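Local coordinates for periplasmic binding protein/LacI transcriptional regulator (Burkholderia graminis C4D1M, PDB 5HQJ) that binds D-arabinose between its two lobes and probably serves as the solute-binding protein of an ABC transporter for sugars, at residues A[256-270]-A[297-311]. Numbering follows the deposited sequence. Where two conformers were deposited one is given.
With 64K (alpha-D-arabinopyranose), chain B.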
ATOM      1  N   LEU A 256      -7.440  13.442  10.255  1.00 17.52           N
ATOM      2  CA  LEU A 256      -7.146  14.641   9.490  1.00 11.97           C
ATOM      3  C   LEU A 256      -8.181  15.744   9.791  1.00 21.45           C
ATOM      4  O   LEU A 256      -7.832  16.922   9.994  1.00 17.75           O
ATOM      5  CB  LEU A 256      -7.124  14.295   7.989  1.00 19.69           C
ATOM      6  CG  LEU A 256      -6.682  15.325   6.950  1.00 20.59           C
ATOM      7  CD1 LEU A 256      -5.220  15.783   7.182  1.00 18.67           C
ATOM      8  CD2 LEU A 256      -6.900  14.746   5.525  1.00 18.70           C
ATOM      9  N   LYS A 257      -9.449  15.346   9.793  1.00 20.30           N
ATOM     10  CA  LYS A 257     -10.540  16.217  10.232  1.00 24.00           C
ATOM     11  C   LYS A 257     -10.258  16.818  11.611  1.00 32.93           C
ATOM     12  O   LYS A 257     -10.382  18.027  11.802  1.00 26.86           O
ATOM     13  CB  LYS A 257     -11.866  15.440  10.292  1.00 22.98           C
ATOM     14  CG  LYS A 257     -13.024  16.094   9.545  1.00 48.78           C
ATOM     15  CD  LYS A 257     -14.361  15.476   9.945  1.00 69.33           C
ATOM     16  CE  LYS A 257     -15.434  15.681   8.875  1.00102.10           C
ATOM     17  NZ  LYS A 257     -15.702  14.444   8.074  1.00109.24           N
ATOM     18  N   ASP A 258      -9.900  15.954  12.567  1.00 24.13           N
ATOM     19  CA  ASP A 258      -9.735  16.331  13.983  1.00 26.00           C
ATOM     20  C   ASP A 258      -8.433  17.066  14.309  1.00 25.36           C
ATOM     21  O   ASP A 258      -8.269  17.541  15.423  1.00 19.35           O
ATOM     22  CB  ASP A 258      -9.775  15.083  14.880  1.00 52.68           C
ATOM     23  CG  ASP A 258     -11.148  14.451  14.970  1.00 48.98           C
ATOM     24  OD1 ASP A 258     -12.135  15.110  14.593  1.00 30.56           O
ATOM     25  OD2 ASP A 258     -11.226  13.293  15.449  1.00 35.59           O
ATOM     26  N   GLY A 259      -7.502  17.113  13.363  1.00 18.06           N
ATOM     27  CA  GLY A 259      -6.239  17.821  13.572  1.00 18.62           C
ATOM     28  C   GLY A 259      -5.114  16.970  14.128  1.00 17.56           C
ATOM     29  O   GLY A 259      -4.053  17.468  14.516  1.00 17.80           O
ATOM     30  N   TYR A 260      -5.350  15.669  14.235  1.00 16.91           N
ATOM     31  CA  TYR A 260      -4.323  14.745  14.747  1.00 14.62           C
ATOM     32  C   TYR A 260      -3.328  14.324  13.655  1.00 18.34           C
ATOM     33  O   TYR A 260      -2.210  13.874  13.946  1.00 16.09           O
ATOM     34  CB  TYR A 260      -4.996  13.515  15.352  1.00 15.22           C
ATOM     35  CG  TYR A 260      -5.768  13.786  16.593  1.00 14.43           C
ATOM     36  CD1 TYR A 260      -5.121  14.238  17.712  1.00 14.05           C
ATOM     37  CD2 TYR A 260      -7.138  13.580  16.642  1.00 23.82           C
ATOM     38  CE1 TYR A 260      -5.810  14.487  18.890  1.00 23.57           C
ATOM     39  CE2 TYR A 260      -7.842  13.834  17.816  1.00 32.59           C
ATOM     40  CZ  TYR A 260      -7.158  14.296  18.931  1.00 29.79           C
ATOM     41  OH  TYR A 260      -7.798  14.562  20.127  1.00 29.36           O
ATOM     42  N   ILE A 261      -3.776  14.434  12.413  1.00 13.36           N
ATOM     43  CA  ILE A 261      -2.990  14.153  11.218  1.00 11.47           C
ATOM     44  C   ILE A 261      -3.002  15.417  10.369  1.00 15.73           C
ATOM     45  O   ILE A 261      -4.052  16.059  10.245  1.00 14.72           O
ATOM     46  CB  ILE A 261      -3.579  12.927  10.475  1.00 13.69           C
ATOM     47  CG1 ILE A 261      -3.558  11.704  11.415  1.00 16.72           C
ATOM     48  CG2 ILE A 261      -2.869  12.640   9.131  1.00 10.11           C
ATOM     49  CD1 ILE A 261      -4.213  10.460  10.872  1.00 16.33           C
ATOM     50  N   GLN A 262      -1.854  15.790   9.812  1.00 14.57           N
ATOM     51  CA  GLN A 262      -1.700  17.040   9.044  1.00 11.45           C
ATOM     52  C   GLN A 262      -1.727  16.833   7.541  1.00 18.69           C
ATOM     53  O   GLN A 262      -2.069  17.740   6.793  1.00 20.11           O
ATOM     54  CB  GLN A 262      -0.400  17.741   9.444  1.00 14.39           C
ATOM     55  CG  GLN A 262      -0.446  18.478  10.778  1.00 18.86           C
ATOM     56  CD  GLN A 262      -0.795  17.578  11.937  1.00 22.61           C
ATOM     57  OE1 GLN A 262      -0.140  16.564  12.175  1.00 16.05           O
ATOM     58  NE2 GLN A 262      -1.861  17.912  12.637  1.00 18.40           N
ATOM     59  N   GLY A 263      -1.373  15.640   7.091  1.00 12.49           N
ATOM     60  CA  GLY A 263      -1.364  15.358   5.667  1.00 15.58           C
ATOM     61  C   GLY A 263      -1.424  13.877   5.429  1.00 17.61           C
ATOM     62  O   GLY A 263      -0.925  13.099   6.262  1.00 13.49           O
ATOM     63  N   ILE A 264      -2.031  13.459   4.329  0.60 13.58           N
ATOM     64  CA  ILE A 264      -1.906  12.077   3.959  0.60 11.89           C
ATOM     65  C   ILE A 264      -1.487  11.927   2.491  0.60  9.05           C
ATOM     66  O   ILE A 264      -1.427  12.885   1.690  0.60 10.39           O
ATOM     67  CB  ILE A 264      -3.193  11.299   4.244  0.60  9.42           C
ATOM     68  CG1 ILE A 264      -4.364  11.891   3.449  0.60 11.59           C
ATOM     69  CG2 ILE A 264      -3.496  11.293   5.739  0.60 20.60           C
ATOM     70  CD1 ILE A 264      -5.725  11.248   3.706  0.60 14.56           C
HETATM   71  N   MSE A 265      -1.131  10.700   2.177  1.00 10.49           N
HETATM   72  CA  MSE A 265      -0.819  10.293   0.811  1.00 14.28           C
HETATM   73  C   MSE A 265      -1.852   9.257   0.393  1.00 12.37           C
HETATM   74  O   MSE A 265      -1.878   8.182   1.002  1.00 11.97           O
HETATM   75  CB  MSE A 265       0.602   9.714   0.704  1.00 14.30           C
HETATM   76  CG  MSE A 265       1.695  10.620   1.231  1.00 17.10           C
HETATM   77 SE   MSE A 265       1.950  12.108   0.007  1.00 26.78          SE
HETATM   78  CE  MSE A 265       2.883  11.202  -1.436  1.00 16.81           C
ATOM     79  N   VAL A 266      -2.684   9.578  -0.617  1.00 12.89           N
ATOM     80  CA  VAL A 266      -3.743   8.692  -1.058  1.00 11.92           C
ATOM     81  C   VAL A 266      -3.348   8.105  -2.390  1.00 11.14           C
ATOM     82  O   VAL A 266      -3.127   8.836  -3.335  1.00 11.99           O
ATOM     83  CB  VAL A 266      -5.085   9.397  -1.141  1.00 11.62           C
ATOM     84  CG1 VAL A 266      -6.183   8.384  -1.496  1.00 13.95           C
ATOM     85  CG2 VAL A 266      -5.390  10.103   0.193  1.00 15.69           C
ATOM     86  N   GLN A 267      -3.241   6.785  -2.438  1.00 11.74           N
ATOM     87  CA  GLN A 267      -2.924   6.046  -3.649  1.00 10.16           C
ATOM     88  C   GLN A 267      -4.227   5.938  -4.468  1.00 11.05           C
ATOM     89  O   GLN A 267      -5.197   6.594  -4.125  1.00 12.64           O
ATOM     90  CB  GLN A 267      -2.345   4.675  -3.299  1.00 10.48           C
ATOM     91  CG  GLN A 267      -1.218   4.692  -2.295  1.00 11.72           C
ATOM     92  CD  GLN A 267      -0.739   3.296  -2.073  1.00 14.85           C
ATOM     93  OE1 GLN A 267      -0.166   2.685  -2.959  1.00 11.99           O
ATOM     94  NE2 GLN A 267      -0.991   2.760  -0.871  1.00 12.65           N
ATOM     95  N   ARG A 268      -4.226   5.157  -5.546  1.00 10.74           N
ATOM     96  CA  ARG A 268      -5.420   4.906  -6.331  1.00 10.99           C
ATOM     97  C   ARG A 268      -5.757   3.401  -6.348  1.00 14.67           C
ATOM     98  O   ARG A 268      -5.609   2.739  -7.347  1.00 11.45           O
ATOM     99  CB  ARG A 268      -5.240   5.480  -7.760  1.00 11.30           C
ATOM    100  CG  ARG A 268      -5.130   7.004  -7.809  1.00 12.04           C
ATOM    101  CD  ARG A 268      -5.488   7.592  -9.143  1.00 15.12           C
ATOM    102  NE  ARG A 268      -5.636   9.036  -9.013  1.00 21.15           N
ATOM    103  CZ  ARG A 268      -4.626   9.895  -9.047  1.00 20.91           C
ATOM    104  NH1 ARG A 268      -3.393   9.458  -9.228  1.00 15.14           N
ATOM    105  NH2 ARG A 268      -4.857  11.184  -8.907  1.00 21.69           N
ATOM    106  N   PRO A 269      -6.193   2.846  -5.195  1.00 12.78           N
ATOM    107  CA  PRO A 269      -6.443   1.397  -5.088  1.00 11.50           C
ATOM    108  C   PRO A 269      -7.601   0.899  -5.983  1.00 11.60           C
ATOM    109  O   PRO A 269      -7.574  -0.213  -6.503  1.00 12.01           O
ATOM    110  CB  PRO A 269      -6.744   1.212  -3.579  1.00 10.99           C
ATOM    111  CG  PRO A 269      -7.148   2.570  -3.070  1.00 12.44           C
ATOM    112  CD  PRO A 269      -6.326   3.535  -3.901  1.00 14.19           C
ATOM    113  N   VAL A 270      -8.642   1.721  -6.144  1.00 12.91           N
ATOM    114  CA  VAL A 270      -9.771   1.360  -6.993  1.00 12.13           C
ATOM    115  C   VAL A 270      -9.262   1.199  -8.421  1.00 13.81           C
ATOM    116  O   VAL A 270      -9.565   0.219  -9.090  1.00 15.03           O
ATOM    117  CB  VAL A 270     -10.907   2.426  -6.953  1.00 12.26           C
ATOM    118  CG1 VAL A 270     -12.067   1.944  -7.768  1.00 13.58           C
ATOM    119  CG2 VAL A 270     -11.353   2.645  -5.566  1.00 12.32           C
ATOM    120  N   GLY A 297      -0.217   6.723  -9.479  1.00 15.51           N
ATOM    121  CA  GLY A 297      -0.132   8.047  -8.915  1.00 14.30           C
ATOM    122  C   GLY A 297      -0.655   8.126  -7.497  1.00 10.89           C
ATOM    123  O   GLY A 297      -1.291   7.192  -6.989  1.00 14.39           O
ATOM    124  N   VAL A 298      -0.422   9.265  -6.852  0.56 14.99           N
ATOM    125  CA  VAL A 298      -0.735   9.432  -5.434  0.56 16.09           C
ATOM    126  C   VAL A 298      -1.017  10.918  -5.185  0.56 15.48           C
ATOM    127  O   VAL A 298      -0.295  11.762  -5.719  0.56 13.65           O
ATOM    128  CB  VAL A 298       0.437   8.908  -4.538  0.56 13.80           C
ATOM    129  CG1 VAL A 298       1.676   9.813  -4.623  0.56 11.98           C
ATOM    130  CG2 VAL A 298       0.016   8.758  -3.076  0.56 19.43           C
ATOM    131  N   THR A 299      -2.081  11.215  -4.423  1.00 16.35           N
ATOM    132  CA  THR A 299      -2.566  12.566  -4.186  1.00 11.48           C
ATOM    133  C   THR A 299      -2.146  12.975  -2.760  1.00 12.93           C
ATOM    134  O   THR A 299      -2.396  12.233  -1.806  1.00 13.91           O
ATOM    135  CB  THR A 299      -4.107  12.692  -4.333  1.00 22.07           C
ATOM    136  OG1 THR A 299      -4.534  12.173  -5.600  1.00 21.43           O
ATOM    137  CG2 THR A 299      -4.538  14.149  -4.209  1.00 26.54           C
ATOM    138  N   VAL A 300      -1.481  14.119  -2.637  1.00 16.20           N
ATOM    139  CA  VAL A 300      -1.202  14.713  -1.327  1.00 11.93           C
ATOM    140  C   VAL A 300      -2.491  15.369  -0.812  1.00 10.66           C
ATOM    141  O   VAL A 300      -2.999  16.333  -1.420  1.00 16.62           O
ATOM    142  CB  VAL A 300      -0.078  15.783  -1.393  1.00 17.11           C
ATOM    143  CG1 VAL A 300       0.188  16.391  -0.003  1.00 22.48           C
ATOM    144  CG2 VAL A 300       1.210  15.202  -2.020  1.00 17.70           C
ATOM    145  N   VAL A 301      -3.037  14.852   0.291  1.00 12.59           N
ATOM    146  CA  VAL A 301      -4.337  15.302   0.789  1.00 15.00           C
ATOM    147  C   VAL A 301      -4.174  15.908   2.157  1.00 16.90           C
ATOM    148  O   VAL A 301      -3.550  15.325   3.055  1.00 15.93           O
ATOM    149  CB  VAL A 301      -5.343  14.160   0.838  1.00 12.58           C
ATOM    150  CG1 VAL A 301      -6.666  14.621   1.469  1.00 13.39           C
ATOM    151  CG2 VAL A 301      -5.601  13.643  -0.601  1.00 18.79           C
ATOM    152  N   THR A 302      -4.741  17.093   2.290  1.00 14.80           N
ATOM    153  CA  THR A 302      -4.850  17.783   3.565  1.00 13.71           C
ATOM    154  C   THR A 302      -6.315  18.027   3.857  1.00 19.64           C
ATOM    155  O   THR A 302      -7.181  17.671   3.062  1.00 19.15           O
ATOM    156  CB  THR A 302      -4.114  19.131   3.571  1.00 18.47           C
ATOM    157  OG1 THR A 302      -4.857  20.095   2.806  1.00 20.06           O
ATOM    158  CG2 THR A 302      -2.685  19.007   3.032  1.00 16.22           C
ATOM    159  N   LYS A 303      -6.581  18.664   4.990  1.00 18.84           N
ATOM    160  CA  LYS A 303      -7.945  19.041   5.359  1.00 27.87           C
ATOM    161  C   LYS A 303      -8.625  19.803   4.219  1.00 20.95           C
ATOM    162  O   LYS A 303      -9.847  19.692   4.029  1.00 22.75           O
ATOM    163  CB  LYS A 303      -7.927  19.888   6.644  1.00 40.19           C
ATOM    164  CG  LYS A 303      -9.233  19.892   7.402  1.00 72.48           C
ATOM    165  CD  LYS A 303      -9.062  20.417   8.820  1.00 78.85           C
ATOM    166  CE  LYS A 303     -10.213  19.966   9.698  1.00 81.87           C
ATOM    167  NZ  LYS A 303     -11.562  20.393   9.235  1.00 82.81           N
ATOM    168  N   ASP A 304      -7.843  20.532   3.433  1.00 18.74           N
ATOM    169  CA  ASP A 304      -8.419  21.466   2.452  1.00 23.53           C
ATOM    170  C   ASP A 304      -8.928  20.779   1.214  1.00 24.13           C
ATOM    171  O   ASP A 304      -9.854  21.285   0.572  1.00 23.96           O
ATOM    172  CB  ASP A 304      -7.389  22.520   2.035  1.00 31.03           C
ATOM    173  CG  ASP A 304      -6.978  23.419   3.176  1.00 48.62           C
ATOM    174  OD1 ASP A 304      -7.708  23.457   4.189  1.00 35.68           O
ATOM    175  OD2 ASP A 304      -5.927  24.084   3.064  1.00 86.22           O
ATOM    176  N   ASN A 305      -8.340  19.646   0.849  1.00 19.27           N
ATOM    177  CA  ASN A 305      -8.801  18.914  -0.348  1.00 20.09           C
ATOM    178  C   ASN A 305      -9.245  17.484  -0.055  1.00 11.07           C
ATOM    179  O   ASN A 305      -9.168  16.622  -0.911  1.00 14.88           O
ATOM    180  CB  ASN A 305      -7.708  18.892  -1.437  1.00 17.16           C
ATOM    181  CG  ASN A 305      -6.462  18.142  -1.013  1.00 19.43           C
ATOM    182  OD1 ASN A 305      -6.228  17.982   0.161  1.00 16.77           O
ATOM    183  ND2 ASN A 305      -5.682  17.659  -1.972  1.00 23.04           N
HETATM  184  N   MSE A 306      -9.775  17.237   1.136  0.52 12.87           N
HETATM  185  CA  MSE A 306     -10.017  15.859   1.540  0.52 15.41           C
HETATM  186  C   MSE A 306     -11.340  15.293   1.023  0.52 13.60           C
HETATM  187  O   MSE A 306     -11.636  14.125   1.221  0.52 20.60           O
HETATM  188  CB  MSE A 306      -9.951  15.731   3.065  0.52 17.58           C
HETATM  189  CG  MSE A 306     -11.150  16.279   3.806  0.52 12.40           C
HETATM  190 SE   MSE A 306     -10.936  15.896   5.701  0.52 85.82          SE
HETATM  191  CE  MSE A 306     -11.974  17.377   6.372  0.52 21.76           C
ATOM    192  N   THR A 307     -12.146  16.110   0.354  0.52 13.60           N
ATOM    193  CA  THR A 307     -13.390  15.596  -0.243  0.52 16.19           C
ATOM    194  C   THR A 307     -13.320  15.393  -1.745  0.52 21.75           C
ATOM    195  O   THR A 307     -14.240  14.814  -2.337  0.52 23.35           O
ATOM    196  CB  THR A 307     -14.597  16.527  -0.007  0.52 21.68           C
ATOM    197  OG1 THR A 307     -14.525  17.635  -0.915  0.52 20.00           O
ATOM    198  CG2 THR A 307     -14.659  17.022   1.426  0.52 22.29           C
ATOM    199  N   SER A 308     -12.260  15.886  -2.374  1.00 15.44           N
ATOM    200  CA  SER A 308     -12.245  15.960  -3.836  1.00 19.84           C
ATOM    201  C   SER A 308     -11.214  15.056  -4.507  1.00 18.56           C
ATOM    202  O   SER A 308     -11.167  14.983  -5.737  1.00 25.34           O
ATOM    203  CB  SER A 308     -12.009  17.419  -4.281  1.00 20.20           C
ATOM    204  OG  SER A 308     -10.828  17.986  -3.715  1.00 14.83           O
ATOM    205  N   TYR A 309     -10.365  14.375  -3.732  1.00 14.37           N
ATOM    206  CA  TYR A 309      -9.421  13.456  -4.312  1.00 14.83           C
ATOM    207  C   TYR A 309     -10.207  12.222  -4.754  1.00 20.32           C
ATOM    208  O   TYR A 309     -11.296  11.938  -4.232  1.00 17.85           O
ATOM    209  CB  TYR A 309      -8.298  13.040  -3.318  1.00 15.99           C
ATOM    210  CG  TYR A 309      -8.833  12.233  -2.137  1.00 16.83           C
ATOM    211  CD1 TYR A 309      -9.335  12.851  -1.003  1.00 12.53           C
ATOM    212  CD2 TYR A 309      -8.918  10.843  -2.204  1.00 16.13           C
ATOM    213  CE1 TYR A 309      -9.862  12.128   0.019  1.00 18.76           C
ATOM    214  CE2 TYR A 309      -9.439  10.106  -1.167  1.00 17.69           C
ATOM    215  CZ  TYR A 309      -9.922  10.755  -0.059  1.00 18.34           C
ATOM    216  OH  TYR A 309     -10.468  10.035   0.982  1.00 18.37           O
ATOM    217  N   THR A 310      -9.631  11.494  -5.691  1.00 13.32           N
ATOM    218  CA  THR A 310     -10.190  10.201  -6.128  1.00 20.72           C
ATOM    219  C   THR A 310      -9.107   9.120  -6.171  1.00 17.87           C
ATOM    220  O   THR A 310      -7.895   9.407  -6.047  1.00 12.33           O
ATOM    221  CB  THR A 310     -10.877  10.299  -7.493  1.00 26.55           C
ATOM    222  OG1 THR A 310      -9.927  10.629  -8.517  1.00 20.56           O
ATOM    223  CG2 THR A 310     -11.976  11.345  -7.441  1.00 29.71           C
ATOM    224  N   LYS A 311      -9.560   7.867  -6.290  1.00 15.18           N
ATOM    225  CA  LYS A 311      -8.708   6.680  -6.098  1.00 16.06           C
ATOM    226  C   LYS A 311      -8.690   5.735  -7.294  1.00 14.27           C
ATOM    227  O   LYS A 311      -8.922   6.170  -8.434  1.00 13.86           O
ATOM    228  CB  LYS A 311      -9.168   5.907  -4.840  1.00 12.94           C
ATOM    229  CG  LYS A 311      -8.924   6.721  -3.588  1.00 15.99           C
ATOM    230  CD  LYS A 311      -9.253   6.005  -2.275  1.00 16.04           C
ATOM    231  CE  LYS A 311     -10.762   5.877  -2.081  1.00 11.38           C
ATOM    232  NZ  LYS A 311     -11.119   5.308  -0.753  1.00 17.09           N
ATOM    233  OXT LYS A 311      -8.425   4.520  -7.135  1.00 14.19           O
TER
HETATM  234  O2  64K B 401       0.003   0.124  -0.355  1.00 16.25           O
HETATM  235  C2  64K B 401      -0.093  -0.453   0.992  1.00 23.94           C
HETATM  236  C3  64K B 401      -1.068   0.376   1.764  1.00 16.72           C
HETATM  237  O3  64K B 401      -0.446   1.590   2.121  1.00 17.68           O
HETATM  238  C4  64K B 401      -1.479  -0.291   3.072  1.00 25.40           C
HETATM  239  O4  64K B 401      -0.391  -0.345   4.014  1.00 27.04           O
HETATM  240  C5  64K B 401      -1.908  -1.664   2.815  1.00 16.43           C
HETATM  241  O5  64K B 401      -0.791  -2.410   2.273  1.00 16.05           O
HETATM  242  C1  64K B 401      -0.569  -1.876   0.901  1.00 22.94           C
HETATM  243  O1  64K B 401       0.410  -2.628   0.296  1.00 12.46           O
HETATM  244  O   HOH W   1      -4.718  19.122   7.091  1.00 25.27           O
HETATM  245  O   HOH W   2      -5.279   9.738  -5.186  1.00 15.79           O
HETATM  246  O   HOH W   3      -1.475   4.686  -6.746  1.00 11.36           O
HETATM  247  O   HOH W   4      -8.713   8.589  -9.438  1.00 21.50           O
HETATM  248  O   HOH W   5      -7.734  12.365  -9.060  1.00 21.63           O
HETATM  249  O   HOH W   6      -3.119  13.333  -7.919  1.00 27.64           O
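I264 and V266 pair antiparallel with V301 and T299 through four backbone hydrogen bonds, the strands 263-266 and 299-301 running at 154° to each other with axes 4.8 Å apart. All four are close to straight, I264 N to V301 O being the shortest at 2.7 Å. On the face that carries I264, V266 and V301, V266 reaches two neighbours at once: with chi1 at -175° it turns CG1 to CD2 and CE2 of the Y309 ring, both 3.7 Å away, and to the K311 chain, while CG2 meets V301 CG2 and also sits over the rim of one face of the Y309 ring. In the conformer given, I264 CG1 lies alongside V301 CB, 3.6 Å away, and L256 brings CD2 in from helix 250-258 against V301 CG1 and the CB of selenomethionine M306. The other face holds M265, also a selenomethionine, whose doubly bent chain sets SE beside V300 CG2; helix 132-146 packs on it too. This pairing adds 299-301 as the antiparallel edge strand of an otherwise parallel sheet, in the two-lobed periplasmic binding protein fold, and the chain then turns and runs back to end beside the start of helix 269-284. There R268, at the N-cap position, has NH1 bonded to T296 O, while water bridges NH2 to the T299 hydroxyl. The terminal carboxylate of K311 lies by this helix start, with OXT 3.0 Å from V270 N, and K311 NZ forms salt bridges with D44 and D248, the latter also bound by Y309 OH. Just past the paired residues, the CB of Q267 points away from 297-311, and its extended chain gives NE2 to arabinose O2 over 2.9 Å at 174°; its amide is also held by D247 at NE2 and T130 at OE1.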